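Local coordinates for 2S Albumin protein (Dolichos, PDB 6IX1), which is a seed protein called a 2S albumin, with a hemopexin-type four-bladed beta-propeller fold, and probably serves in seed storage or ligand binding, at residues A7-R12 and S174-K179; Y14-F19 and V27-G32; S120-T125 and I194-G199. All blocks are in the same frame, centred on the assembly; numbering follows the deposited sequence.

Contact 1. Residues A7-R12 and S174-K179; sequences AFRSSR and SFASHK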
ATOM      1  N   ALA A   7       1.092  -2.418   2.048  1.00  6.71           N
ATOM      2  CA  ALA A   7       0.860  -1.656   3.278  1.00  6.64           C
ATOM      3  C   ALA A   7      -0.380  -0.806   3.148  1.00  6.37           C
ATOM      4  O   ALA A   7      -0.792  -0.431   2.008  1.00  6.67           O
ATOM      5  CB  ALA A   7       2.079  -0.793   3.522  1.00  7.47           C
ATOM      6  N   PHE A   8      -0.965  -0.400   4.260  1.00  6.53           N
ATOM      7  CA  PHE A   8      -1.957   0.680   4.234  1.00  6.45           C
ATOM      8  C   PHE A   8      -1.986   1.389   5.577  1.00  6.62           C
ATOM      9  O   PHE A   8      -1.594   0.828   6.619  1.00  6.59           O
ATOM     10  CB  PHE A   8      -3.339   0.178   3.783  1.00  6.82           C
ATOM     11  CG  PHE A   8      -4.108  -0.724   4.714  1.00  6.67           C
ATOM     12  CD1 PHE A   8      -4.776  -0.205   5.824  1.00  7.05           C
ATOM     13  CD2 PHE A   8      -4.135  -2.069   4.445  1.00  8.37           C
ATOM     14  CE1 PHE A   8      -5.493  -1.060   6.639  1.00  7.73           C
ATOM     15  CE2 PHE A   8      -4.906  -2.904   5.263  1.00  7.23           C
ATOM     16  CZ  PHE A   8      -5.543  -2.398   6.377  1.00  8.24           C
ATOM     17  N   ARG A   9      -2.418   2.627   5.518  1.00  6.41           N
ATOM     18  CA  ARG A   9      -2.505   3.532   6.658  1.00  6.55           C
ATOM     19  C   ARG A   9      -3.809   3.298   7.409  1.00  6.91           C
ATOM     20  O   ARG A   9      -4.906   3.324   6.826  1.00  7.15           O
ATOM     21  CB  ARG A   9      -2.463   4.981   6.114  1.00  8.18           C
ATOM     22  CG  ARG A   9      -2.571   6.023   7.192  1.00  7.05           C
ATOM     23  CD  ARG A   9      -2.640   7.436   6.717  1.00  8.91           C
ATOM     24  NE  ARG A   9      -3.777   7.676   5.861  1.00 11.07           N
ATOM     25  CZ  ARG A   9      -3.965   8.841   5.210  1.00  9.55           C
ATOM     26  NH1 ARG A   9      -3.066   9.776   5.226  1.00 10.18           N
ATOM     27  NH2 ARG A   9      -5.043   8.944   4.418  1.00 11.49           N
ATOM     28  N   SER A  10      -3.708   3.054   8.724  1.00  6.73           N
ATOM     29  CA  SER A  10      -4.901   2.822   9.523  1.00  6.87           C
ATOM     30  C   SER A  10      -5.618   4.150   9.774  1.00  7.42           C
ATOM     31  O   SER A  10      -5.029   5.214   9.855  1.00  8.42           O
ATOM     32  CB  SER A  10      -4.531   2.224  10.858  1.00  7.74           C
ATOM     33  OG  SER A  10      -5.690   2.003  11.603  1.00  7.91           O
ATOM     34  N   SER A  11      -6.932   4.028  10.032  1.00  7.62           N
ATOM     35  CA  SER A  11      -7.685   5.109  10.698  1.00  7.49           C
ATOM     36  C   SER A  11      -7.141   5.480  12.095  1.00  7.81           C
ATOM     37  O   SER A  11      -7.292   6.617  12.504  1.00  9.55           O
ATOM     38  CB  SER A  11      -9.141   4.727  10.783  1.00  9.62           C
ATOM     39  OG  SER A  11      -9.241   3.563  11.589  1.00  9.14           O
ATOM     40  N   ARG A  12      -6.422   4.573  12.723  1.00  7.47           N
ATOM     41  CA  ARG A  12      -5.821   4.861  14.045  1.00  7.11           C
ATOM     42  C   ARG A  12      -4.554   5.631  13.870  1.00  6.73           C
ATOM     43  O   ARG A  12      -3.676   5.187  13.037  1.00  7.88           O
ATOM     44  CB  ARG A  12      -5.592   3.532  14.755  1.00  7.90           C
ATOM     45  CG  ARG A  12      -6.890   2.828  15.164  1.00  9.50           C
ATOM     46  CD  ARG A  12      -7.658   3.555  16.218  1.00 11.96           C
ATOM     47  NE  ARG A  12      -8.902   3.018  16.524  1.00 11.81           N
ATOM     48  CZ  ARG A  12      -9.144   2.134  17.497  1.00 12.84           C
ATOM     49  NH1 ARG A  12      -8.142   1.576  18.138  1.00 12.82           N
ATOM     50  NH2 ARG A  12     -10.388   1.802  17.780  1.00 12.82           N
ATOM     51  N   SER A 174       3.599   0.529  -0.538  1.00  5.75           N
ATOM     52  CA  SER A 174       3.611   1.957  -0.196  1.00  6.42           C
ATOM     53  C   SER A 174       2.447   2.218   0.743  1.00  6.01           C
ATOM     54  O   SER A 174       1.468   1.532   0.669  1.00  6.58           O
ATOM     55  CB  SER A 174       3.484   2.832  -1.476  1.00  7.66           C
ATOM     56  OG  SER A 174       2.358   2.427  -2.299  1.00  7.40           O
ATOM     57  N   PHE A 175       2.593   3.280   1.485  1.00  5.80           N
ATOM     58  CA  PHE A 175       1.417   3.812   2.197  1.00  7.02           C
ATOM     59  C   PHE A 175       1.574   5.310   2.433  1.00  6.57           C
ATOM     60  O   PHE A 175       2.680   5.847   2.548  1.00  7.08           O
ATOM     61  CB  PHE A 175       1.190   3.061   3.533  1.00  6.47           C
ATOM     62  CG  PHE A 175       2.152   3.350   4.633  1.00  6.27           C
ATOM     63  CD1 PHE A 175       3.386   2.738   4.652  1.00  7.33           C
ATOM     64  CD2 PHE A 175       1.800   4.200   5.670  1.00  7.88           C
ATOM     65  CE1 PHE A 175       4.276   2.986   5.700  1.00  7.45           C
ATOM     66  CE2 PHE A 175       2.709   4.470   6.690  1.00  8.51           C
ATOM     67  CZ  PHE A 175       3.935   3.899   6.696  1.00  8.24           C
ATOM     68  N   ALA A 176       0.449   5.973   2.532  1.00  6.58           N
ATOM     69  CA  ALA A 176       0.450   7.372   2.877  1.00  6.33           C
ATOM     70  C   ALA A 176       0.669   7.534   4.389  1.00  7.50           C
ATOM     71  O   ALA A 176       0.093   6.787   5.177  1.00  8.25           O
ATOM     72  CB  ALA A 176      -0.919   7.934   2.580  1.00  8.57           C
ATOM     73  N   SER A 177       1.486   8.494   4.750  1.00  6.04           N
ATOM     74  CA  SER A 177       1.701   8.768   6.187  1.00  7.01           C
ATOM     75  C   SER A 177       0.534   9.500   6.815  1.00  8.16           C
ATOM     76  O   SER A 177      -0.217  10.176   6.104  1.00  8.23           O
ATOM     77  CB  SER A 177       2.950   9.612   6.333  1.00  6.41           C
ATOM     78  OG  SER A 177       3.254   9.820   7.661  1.00  7.99           O
ATOM     79  N   HIS A 178       0.414   9.378   8.121  1.00  7.43           N
ATOM     80  CA  HIS A 178      -0.462  10.295   8.861  1.00  7.37           C
ATOM     81  C   HIS A 178       0.043  11.730   8.836  1.00  8.39           C
ATOM     82  O   HIS A 178      -0.725  12.630   9.102  1.00 10.18           O
ATOM     83  CB  HIS A 178      -0.587   9.782  10.318  1.00  7.64           C
ATOM     84  CG  HIS A 178      -1.450   8.552  10.396  1.00  7.79           C
ATOM     85  ND1 HIS A 178      -0.962   7.288  10.242  1.00  8.66           N
ATOM     86  CD2 HIS A 178      -2.789   8.424  10.593  1.00  7.62           C
ATOM     87  CE1 HIS A 178      -1.951   6.425  10.386  1.00  9.42           C
ATOM     88  NE2 HIS A 178      -3.060   7.085  10.585  1.00  9.19           N
ATOM     89  N   LYS A 179       1.338  11.849   8.589  1.00  9.02           N
ATOM     90  CA  LYS A 179       1.921  13.188   8.453  1.00  9.59           C
ATOM     91  C   LYS A 179       1.814  13.609   6.999  1.00  9.26           C
ATOM     92  O   LYS A 179       2.556  13.144   6.145  1.00  9.46           O
ATOM     93  CB  LYS A 179       3.358  13.207   8.918  1.00  9.49           C
ATOM     94  CG  LYS A 179       4.049  14.554   8.881  1.00 12.99           C
ATOM     95  CD  LYS A 179       5.499  14.499   9.305  1.00 14.22           C
ATOM     96  CE  LYS A 179       6.257  15.783   9.056  1.00 23.38           C
ATOM     97  NZ  LYS A 179       5.618  16.879   9.803  1.00 30.94           N
TER
HETATM   98  O   HOH W   1       0.891  -1.331  -0.831  1.00 12.01           O

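Contact 2. Residues Y14-F19 and V27-G32; sequences YEVYFF and VYYTPG. With SO4 (sulfate ion), chain D.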
ATOM      1  N   TYR A  14      -1.095   7.092  13.441  1.00  8.05           N
ATOM      2  CA  TYR A  14       0.268   6.542  13.409  1.00  6.65           C
ATOM      3  C   TYR A  14       0.330   5.030  13.542  1.00  6.25           C
ATOM      4  O   TYR A  14       1.346   4.502  13.970  1.00  6.77           O
ATOM      5  CB  TYR A  14       1.245   7.299  14.329  1.00  7.25           C
ATOM      6  CG  TYR A  14       1.456   8.693  13.810  1.00  9.04           C
ATOM      7  CD1 TYR A  14       2.393   8.913  12.820  1.00  9.58           C
ATOM      8  CD2 TYR A  14       0.721   9.804  14.206  1.00 12.61           C
ATOM      9  CE1 TYR A  14       2.513  10.159  12.211  1.00 12.01           C
ATOM     10  CE2 TYR A  14       0.819  11.045  13.593  1.00 13.44           C
ATOM     11  CZ  TYR A  14       1.757  11.237  12.609  1.00 11.47           C
ATOM     12  OH  TYR A  14       1.943  12.460  12.004  1.00 14.92           O
ATOM     13  N   GLU A  15      -0.685   4.373  12.998  1.00  6.21           N
ATOM     14  CA  GLU A  15      -0.647   2.918  12.817  1.00  6.50           C
ATOM     15  C   GLU A  15      -0.623   2.575  11.309  1.00  5.47           C
ATOM     16  O   GLU A  15      -1.376   3.175  10.519  1.00  6.38           O
ATOM     17  CB  GLU A  15      -1.822   2.226  13.516  1.00  6.44           C
ATOM     18  CG  GLU A  15      -1.782   2.449  14.987  1.00  6.96           C
ATOM     19  CD  GLU A  15      -2.825   1.698  15.806  1.00  7.00           C
ATOM     20  OE1 GLU A  15      -3.249   0.617  15.382  1.00  7.87           O
ATOM     21  OE2 GLU A  15      -3.078   2.182  16.944  1.00  8.01           O
ATOM     22  N   VAL A  16       0.173   1.560  10.996  1.00  5.00           N
ATOM     23  CA  VAL A  16       0.318   1.054   9.624  1.00  6.37           C
ATOM     24  C   VAL A  16       0.224  -0.483   9.692  1.00  5.82           C
ATOM     25  O   VAL A  16       0.664  -1.124  10.659  1.00  6.97           O
ATOM     26  CB  VAL A  16       1.624   1.517   8.938  1.00  6.26           C
ATOM     27  CG1 VAL A  16       2.897   1.063   9.702  1.00  7.32           C
ATOM     28  CG2 VAL A  16       1.700   1.012   7.499  1.00  5.79           C
ATOM     29  N   TYR A  17      -0.427  -1.039   8.677  1.00  6.28           N
ATOM     30  CA  TYR A  17      -0.442  -2.480   8.460  1.00  5.90           C
ATOM     31  C   TYR A  17       0.539  -2.843   7.347  1.00  6.31           C
ATOM     32  O   TYR A  17       0.490  -2.231   6.276  1.00  7.03           O
ATOM     33  CB  TYR A  17      -1.846  -2.942   8.061  1.00  6.81           C
ATOM     34  CG  TYR A  17      -2.899  -2.835   9.136  1.00  7.72           C
ATOM     35  CD1 TYR A  17      -3.574  -1.660   9.293  1.00  8.50           C
ATOM     36  CD2 TYR A  17      -3.190  -3.862  10.029  1.00  8.12           C
ATOM     37  CE1 TYR A  17      -4.533  -1.474  10.268  1.00 10.01           C
ATOM     38  CE2 TYR A  17      -4.174  -3.697  10.998  1.00 10.48           C
ATOM     39  CZ  TYR A  17      -4.825  -2.473  11.151  1.00  9.68           C
ATOM     40  OH  TYR A  17      -5.773  -2.225  12.110  1.00 11.90           O
ATOM     41  N   PHE A  18       1.414  -3.781   7.614  1.00  6.36           N
ATOM     42  CA  PHE A  18       2.369  -4.318   6.649  1.00  6.56           C
ATOM     43  C   PHE A  18       2.071  -5.781   6.405  1.00  6.23           C
ATOM     44  O   PHE A  18       2.002  -6.533   7.374  1.00  7.32           O
ATOM     45  CB  PHE A  18       3.822  -4.218   7.102  1.00  7.36           C
ATOM     46  CG  PHE A  18       4.391  -2.837   7.260  1.00  7.61           C
ATOM     47  CD1 PHE A  18       4.303  -1.931   6.273  1.00  7.01           C
ATOM     48  CD2 PHE A  18       5.092  -2.459   8.381  1.00  7.46           C
ATOM     49  CE1 PHE A  18       4.868  -0.685   6.378  1.00  8.02           C
ATOM     50  CE2 PHE A  18       5.717  -1.247   8.475  1.00  8.32           C
ATOM     51  CZ  PHE A  18       5.594  -0.338   7.463  1.00  8.58           C
ATOM     52  N   PHE A  19       1.947  -6.136   5.122  1.00  7.42           N
ATOM     53  CA  PHE A  19       1.719  -7.541   4.715  1.00  6.99           C
ATOM     54  C   PHE A  19       2.975  -8.129   4.097  1.00  7.21           C
ATOM     55  O   PHE A  19       3.656  -7.475   3.281  1.00  8.43           O
ATOM     56  CB  PHE A  19       0.542  -7.606   3.713  1.00  8.27           C
ATOM     57  CG  PHE A  19      -0.704  -7.089   4.370  1.00  6.90           C
ATOM     58  CD1 PHE A  19      -1.496  -7.906   5.133  1.00  7.17           C
ATOM     59  CD2 PHE A  19      -1.020  -5.772   4.277  1.00  7.77           C
ATOM     60  CE1 PHE A  19      -2.585  -7.395   5.821  1.00  7.26           C
ATOM     61  CE2 PHE A  19      -2.118  -5.269   4.962  1.00  8.22           C
ATOM     62  CZ  PHE A  19      -2.884  -6.087   5.727  1.00  8.30           C
ATOM     63  N   VAL A  27       2.054  -1.751  13.128  1.00  7.19           N
ATOM     64  CA  VAL A  27       3.142  -0.986  13.728  1.00  6.75           C
ATOM     65  C   VAL A  27       2.670   0.417  14.094  1.00  6.37           C
ATOM     66  O   VAL A  27       1.916   1.033  13.270  1.00  7.50           O
ATOM     67  CB  VAL A  27       4.323  -0.962  12.703  1.00  6.79           C
ATOM     68  CG1 VAL A  27       5.433  -0.018  13.172  1.00  8.05           C
ATOM     69  CG2 VAL A  27       4.912  -2.346  12.445  1.00  8.64           C
ATOM     70  N   TYR A  28       3.131   0.897  15.234  1.00  7.75           N
ATOM     71  CA  TYR A  28       2.950   2.274  15.696  1.00  6.16           C
ATOM     72  C   TYR A  28       4.216   2.994  15.278  1.00  7.45           C
ATOM     73  O   TYR A  28       5.298   2.748  15.851  1.00  8.98           O
ATOM     74  CB  TYR A  28       2.773   2.229  17.221  1.00  6.42           C
ATOM     75  CG  TYR A  28       2.241   3.477  17.877  1.00  9.96           C
ATOM     76  CD1 TYR A  28       1.215   4.190  17.319  1.00  8.10           C
ATOM     77  CD2 TYR A  28       2.583   3.752  19.210  1.00 11.65           C
ATOM     78  CE1 TYR A  28       0.568   5.185  18.014  1.00 10.42           C
ATOM     79  CE2 TYR A  28       1.995   4.804  19.866  1.00 12.72           C
ATOM     80  CZ  TYR A  28       0.926   5.463  19.319  1.00 10.84           C
ATOM     81  OH  TYR A  28       0.341   6.511  20.034  1.00 14.28           O
ATOM     82  N   TYR A  29       4.127   3.849  14.274  1.00  7.20           N
ATOM     83  CA  TYR A  29       5.347   4.355  13.567  1.00  7.73           C
ATOM     84  C   TYR A  29       5.609   5.801  13.954  1.00  7.40           C
ATOM     85  O   TYR A  29       4.730   6.542  14.366  1.00  7.58           O
ATOM     86  CB  TYR A  29       5.298   4.126  12.050  1.00  8.95           C
ATOM     87  CG  TYR A  29       4.253   4.875  11.331  1.00  7.69           C
ATOM     88  CD1 TYR A  29       2.953   4.428  11.264  1.00  8.51           C
ATOM     89  CD2 TYR A  29       4.632   6.012  10.625  1.00  8.28           C
ATOM     90  CE1 TYR A  29       2.012   5.129  10.551  1.00  7.67           C
ATOM     91  CE2 TYR A  29       3.671   6.749   9.982  1.00  8.26           C
ATOM     92  CZ  TYR A  29       2.354   6.317   9.938  1.00  8.06           C
ATOM     93  OH  TYR A  29       1.486   7.106   9.227  1.00  7.83           O
ATOM     94  N   THR A  30       6.845   6.171  13.648  1.00  7.31           N
ATOM     95  CA  THR A  30       7.413   7.431  14.153  1.00  8.71           C
ATOM     96  C   THR A  30       8.166   8.082  13.003  1.00  8.94           C
ATOM     97  O   THR A  30       9.309   7.764  12.720  1.00  9.19           O
ATOM     98  CB  THR A  30       8.296   7.218  15.375  1.00  9.34           C
ATOM     99  OG1 THR A  30       9.401   6.337  15.050  1.00  9.37           O
ATOM    100  CG2 THR A  30       7.464   6.678  16.517  1.00  9.79           C
ATOM    101  N   PRO A  31       7.561   9.025  12.239  1.00  8.27           N
ATOM    102  CA  PRO A  31       8.292   9.659  11.146  1.00  8.57           C
ATOM    103  C   PRO A  31       9.600  10.279  11.610  1.00  7.81           C
ATOM    104  O   PRO A  31       9.662  10.951  12.644  1.00  9.90           O
ATOM    105  CB  PRO A  31       7.322  10.755  10.690  1.00  9.80           C
ATOM    106  CG  PRO A  31       5.959  10.132  10.944  1.00  9.41           C
ATOM    107  CD  PRO A  31       6.139   9.401  12.254  1.00  8.60           C
ATOM    108  N   GLY A  32      10.658  10.005  10.851  1.00  8.25           N
ATOM    109  CA  GLY A  32      11.939  10.669  11.051  1.00  9.10           C
ATOM    110  C   GLY A  32      12.785  10.062  12.161  1.00  8.62           C
ATOM    111  O   GLY A  32      13.833  10.624  12.398  1.00 11.08           O
TER
HETATM  112  S   SO4 D 301      11.368   7.493   8.394  1.00  8.85           S
HETATM  113  O1  SO4 D 301      12.318   7.834   9.394  1.00 10.99           O
HETATM  114  O2  SO4 D 301      10.199   8.253   8.675  1.00 10.66           O
HETATM  115  O3  SO4 D 301      11.051   6.160   8.462  1.00 10.82           O
HETATM  116  O4  SO4 D 301      11.830   7.766   7.062  1.00 12.92           O

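Contact 3. Residues S120-T125 and I194-G199; sequences SAFRST and IKFTPG. With SO4 (sulfate ion), chain E.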
ATOM      1  N   SER A 120       1.414  -1.785  -6.232  1.00  7.23           N
ATOM      2  CA  SER A 120       1.422  -0.972  -5.023  1.00  7.21           C
ATOM      3  C   SER A 120       0.427   0.153  -5.171  1.00  6.71           C
ATOM      4  O   SER A 120       0.032   0.441  -6.330  1.00  6.61           O
ATOM      5  CB  SER A 120       2.797  -0.379  -4.736  1.00  8.22           C
ATOM      6  OG  SER A 120       2.958   0.009  -3.413  1.00  9.62           O
ATOM      7  N   ALA A 121       0.069   0.794  -4.072  1.00  6.37           N
ATOM      8  CA  ALA A 121      -0.868   1.877  -4.100  1.00  6.09           C
ATOM      9  C   ALA A 121      -0.752   2.725  -2.865  1.00  7.04           C
ATOM     10  O   ALA A 121      -0.358   2.161  -1.818  1.00  7.94           O
ATOM     11  CB  ALA A 121      -2.243   1.352  -4.180  1.00  7.18           C
ATOM     12  N   PHE A 122      -1.165   3.976  -2.891  1.00  6.92           N
ATOM     13  CA  PHE A 122      -1.232   4.730  -1.634  1.00  6.06           C
ATOM     14  C   PHE A 122      -2.242   5.816  -1.789  1.00  6.46           C
ATOM     15  O   PHE A 122      -2.500   6.248  -2.933  1.00  7.23           O
ATOM     16  CB  PHE A 122       0.104   5.275  -1.142  1.00  6.99           C
ATOM     17  CG  PHE A 122       0.779   6.359  -1.928  1.00  9.33           C
ATOM     18  CD1 PHE A 122       0.484   7.666  -1.748  1.00  9.08           C
ATOM     19  CD2 PHE A 122       1.738   6.053  -2.883  1.00  8.56           C
ATOM     20  CE1 PHE A 122       1.167   8.633  -2.438  1.00  8.34           C
ATOM     21  CE2 PHE A 122       2.473   6.996  -3.551  1.00  8.53           C
ATOM     22  CZ  PHE A 122       2.114   8.294  -3.353  1.00  8.58           C
ATOM     23  N   ARG A 123      -2.819   6.256  -0.698  1.00  7.25           N
ATOM     24  CA  ARG A 123      -3.858   7.278  -0.675  1.00  7.33           C
ATOM     25  C   ARG A 123      -3.304   8.672  -0.861  1.00  8.70           C
ATOM     26  O   ARG A 123      -2.370   9.089  -0.172  1.00  9.18           O
ATOM     27  CB  ARG A 123      -4.560   7.131   0.669  1.00  7.43           C
ATOM     28  CG  ARG A 123      -5.757   8.062   0.911  1.00  7.39           C
ATOM     29  CD  ARG A 123      -6.922   7.776   0.039  1.00  8.48           C
ATOM     30  NE  ARG A 123      -8.109   8.434   0.484  1.00  9.25           N
ATOM     31  CZ  ARG A 123      -8.526   9.674   0.161  1.00 10.47           C
ATOM     32  NH1 ARG A 123      -7.873  10.363  -0.772  1.00 13.40           N
ATOM     33  NH2 ARG A 123      -9.633  10.187   0.622  1.00 12.30           N
ATOM     34  N   SER A 124      -3.869   9.384  -1.823  1.00  8.93           N
ATOM     35  CA  SER A 124      -3.435  10.745  -2.117  1.00  9.64           C
ATOM     36  C   SER A 124      -4.059  11.704  -1.120  1.00  9.57           C
ATOM     37  O   SER A 124      -5.112  11.458  -0.491  1.00 11.64           O
ATOM     38  CB  SER A 124      -3.823  11.112  -3.538  1.00 11.14           C
ATOM     39  OG  SER A 124      -3.392  12.416  -3.898  1.00 12.90           O
ATOM     40  N   THR A 125      -3.536  12.901  -0.999  1.00  9.77           N
ATOM     41  CA  THR A 125      -4.226  13.998  -0.377  1.00 10.74           C
ATOM     42  C   THR A 125      -5.239  14.641  -1.345  1.00 12.32           C
ATOM     43  O   THR A 125      -5.998  15.433  -0.846  1.00 14.63           O
ATOM     44  CB  THR A 125      -3.216  15.073   0.028  1.00 12.22           C
ATOM     45  OG1 THR A 125      -2.469  15.431  -1.128  1.00 13.19           O
ATOM     46  CG2 THR A 125      -2.261  14.641   1.137  1.00 12.52           C
ATOM     47  N   ILE A 194       8.790  10.183   0.868  1.00  8.15           N
ATOM     48  CA  ILE A 194       8.613  11.335  -0.030  1.00  9.37           C
ATOM     49  C   ILE A 194       7.568  12.264   0.579  1.00  9.11           C
ATOM     50  O   ILE A 194       6.701  11.870   1.288  1.00 10.86           O
ATOM     51  CB  ILE A 194       8.220  10.881  -1.459  1.00 10.62           C
ATOM     52  CG1 ILE A 194       6.824  10.276  -1.491  1.00 11.78           C
ATOM     53  CG2 ILE A 194       9.298   9.992  -2.042  1.00 14.28           C
ATOM     54  CD1 ILE A 194       6.337  10.096  -2.946  1.00 12.83           C
ATOM     55  N   LYS A 195       7.645  13.509   0.132  1.00  8.08           N
ATOM     56  CA  LYS A 195       6.588  14.519   0.246  1.00  8.40           C
ATOM     57  C   LYS A 195       6.044  14.647  -1.183  1.00  8.13           C
ATOM     58  O   LYS A 195       6.760  15.054  -2.047  1.00 11.50           O
ATOM     59  CB  LYS A 195       7.116  15.852   0.748  1.00 10.82           C
ATOM     60  CG  LYS A 195       6.115  16.928   1.001  0.50 13.97           C
ATOM     61  CD  LYS A 195       6.779  18.159   1.599  0.50 13.00           C
ATOM     62  CE  LYS A 195       5.735  19.171   2.026  0.50 19.62           C
ATOM     63  NZ  LYS A 195       6.239  20.552   2.161  0.50 21.81           N
ATOM     64  N   PHE A 196       4.800  14.278  -1.382  1.00  7.29           N
ATOM     65  CA  PHE A 196       4.220  14.254  -2.721  1.00  8.15           C
ATOM     66  C   PHE A 196       3.292  15.422  -2.910  1.00  9.44           C
ATOM     67  O   PHE A 196       2.681  15.905  -1.961  1.00  9.66           O
ATOM     68  CB  PHE A 196       3.573  12.912  -3.077  1.00  7.47           C
ATOM     69  CG  PHE A 196       2.328  12.548  -2.312  1.00  8.82           C
ATOM     70  CD1 PHE A 196       2.392  11.977  -1.035  1.00  8.53           C
ATOM     71  CD2 PHE A 196       1.091  12.839  -2.790  1.00  9.88           C
ATOM     72  CE1 PHE A 196       1.243  11.696  -0.296  1.00  9.21           C
ATOM     73  CE2 PHE A 196      -0.034  12.523  -2.087  1.00  9.78           C
ATOM     74  CZ  PHE A 196       0.024  12.004  -0.816  1.00  8.95           C
ATOM     75  N   THR A 197       3.165  15.813  -4.185  1.00  8.35           N
ATOM     76  CA  THR A 197       2.454  17.038  -4.599  1.00  8.80           C
ATOM     77  C   THR A 197       1.495  16.705  -5.738  1.00  7.57           C
ATOM     78  O   THR A 197       1.855  16.788  -6.930  1.00  9.04           O
ATOM     79  CB  THR A 197       3.417  18.146  -4.991  1.00  9.10           C
ATOM     80  OG1 THR A 197       4.220  17.737  -6.097  1.00  9.38           O
ATOM     81  CG2 THR A 197       4.278  18.583  -3.838  1.00 11.15           C
ATOM     82  N   PRO A 198       0.214  16.368  -5.455  1.00  9.76           N
ATOM     83  CA  PRO A 198      -0.693  15.991  -6.538  1.00  9.78           C
ATOM     84  C   PRO A 198      -0.847  17.141  -7.542  1.00  8.78           C
ATOM     85  O   PRO A 198      -1.006  18.297  -7.185  1.00  9.32           O
ATOM     86  CB  PRO A 198      -1.985  15.648  -5.841  1.00 11.78           C
ATOM     87  CG  PRO A 198      -1.452  15.134  -4.536  1.00 11.57           C
ATOM     88  CD  PRO A 198      -0.372  16.118  -4.132  1.00 12.38           C
ATOM     89  N   GLY A 199      -0.755  16.803  -8.819  1.00  9.57           N
ATOM     90  CA  GLY A 199      -0.890  17.726  -9.942  1.00  9.65           C
ATOM     91  C   GLY A 199       0.363  18.516 -10.249  1.00 11.32           C
ATOM     92  O   GLY A 199       0.296  19.327 -11.165  1.00 13.89           O
TER
HETATM   93  S   SO4 E 302       0.117  13.329  -9.682  1.00 15.74           S
HETATM   94  O1  SO4 E 302      -1.206  13.442  -8.953  1.00 20.90           O
HETATM   95  O2  SO4 E 302       0.931  13.252  -8.467  1.00 14.03           O
HETATM   96  O3  SO4 E 302       0.180  14.529 -10.342  1.00 18.25           O
HETATM   97  O4  SO4 E 302       0.007  12.176 -10.489  1.00 12.23           O

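Contact 1. Residues A7-R12 and S174-K179
Arg9 sets CG over one face of the His178 ring, toward its rim at CE1, 3.6 Å from the ring centroid in a CH-pi contact. The chain starts with CG anti to the backbone N (chi1 179°) and bends further out, which brings NH1 to Ser177 O at 3.0 Å. That bond lies near the guanidinium plane, but NH1 comes from above the carbonyl plane of Ser177, 44° out of it. One face of the guanidinium rests on Ala176 CB.

The imidazole works at its edge: His178 NE2 donates to Ser10 O over 2.8 Å, in the carbonyl plane, though with a bent N-H...O angle of 136°. His178 ND1 is hydrogen-bonded to Tyr29 OH, and bonds at both nitrogens restrain the ring's rotation. Deeper in, Ala7 CB meets Phe175 CD1 at 3.9 Å.

Strands 7-9 and 174-176 run parallel, as expected of innermost strands in the first and last blades of a hemopexin-type propeller. No direct backbone hydrogen bond joins them; one water instead accepts from Ala7 N and Ser174 N. Side-chain N-H groups of Arg9 and His178 thus capture carbonyls across the gap, whereas Ala176 O stays buried without a polar partner, 3.2 Å from Arg9 CD.

Contact 2. Residues Y14-F19 and V27-G32
The beta hairpin of strands 15-20 and 23-28, in the middle of the first propeller blade, pairs Val16 with Val27 and Glu15 with Tyr28. Val16 and Val27 form an antiparallel hydrogen-bonded pair, with Val16 N to Val27 O and Val27 N to Val16 O both at 2.9 Å. Glu15 and Tyr28 are the next, non-hydrogen-bonded pair, their side chains on the sheet face away from the two valines; Glu15 also makes a salt bridge with Arg26. One residue further, Tyr29 N donates to Tyr14 O over 2.9 Å, although Tyr14 has a positive phi of 56°.

On the valine face, Val16 CG1 is the hub. It sits between its own backbone N and carbonyl carbon (chi1 60°), from where it reaches Val27 CB at 3.9 Å and Tyr29 CD1 at 3.7 Å, while also lying over the rim of the Phe18 ring. Phe18 in turn touches Val27 CG2 through CD2.

The two tyrosines Tyr14 and Tyr29 cross at about a right angle with ring planes 56° apart. Tyr14 CD1 stands over one face of Tyr29, near the rim, and Tyr14 CE1 packs at 3.7 Å against Pro31 CG.

Beyond the proline the chain turns, and the backbone N of Gly32 binds a sulfate, probably taken from the crystallisation liquor, that also binds Tyr184 OH and Tyr191 OH of the last blade. Gly32 N points almost straight at sulfate O2, 2.8 Å away.

Contact 3. Residues S120-T125 and I194-G199
Phe122 drives the edge of its ring into the face of Phe196, a T-shaped pair in a contact that has no hydrogen bond between its two segments. CE1 of Phe122 stands over the centre of the Phe196 ring; the centroids are 5.1 Å apart and the planes meet at 69°. The side chains slide past each other in opposite directions; with CG between backbone N and carbonyl carbon (chi1 68° in both), each ring is turned toward the other segment.

The rim of Phe196 is occupied too: Thr125 N lies in the ring plane, 3.7 Å from CZ, and Ser124 OG is near the plane beside CE2. The loop hydroxyls press on a proline, Ser124 OG at 3.4 Å and Thr125 OG1 at 3.6 Å from Pro198 CG. Ser124 OG finds its hydrogen bond at Lys126 N.

After Pro198, Gly199 N donates to O3 of a sulfate at 2.9 Å. Tyr131, Tyr138 and Arg140 also bind this ion, probably a crystallisation component.

The contact thus joins the third and fourth blades: Phe122, on innermost strand 120-123, reaches Ala183 and Leu185 of strand 182-187, while Pro198, beyond strand 190-195, leans on Tyr131 of strand 129-134.

Overall arrangement
From the N terminus, strand 6-9 opens contact 1, and contact 2 closes a short hairpin soon after, wholly within the long loop that contact 1 later completes. Contact 3 opens at strand 120-123, before strand 173-176 closes contact 1, and closes only beyond strand 190-195; contacts 1 and 3 therefore cross, while contacts 2 and 3 follow in series. Contact 1 joins the first and last blades, contact 2 lies within the first, and contact 3 ties the third to the last. A probable hydrogen bond from Ser10 N to Glu15 O (2.9 Å) ties contact 1 to contact 2, and Ser174 links contacts 1 and 3 through Ser120 and Ala121; contacts 2 and 3 stay about 9 Å apart at their nearest atoms.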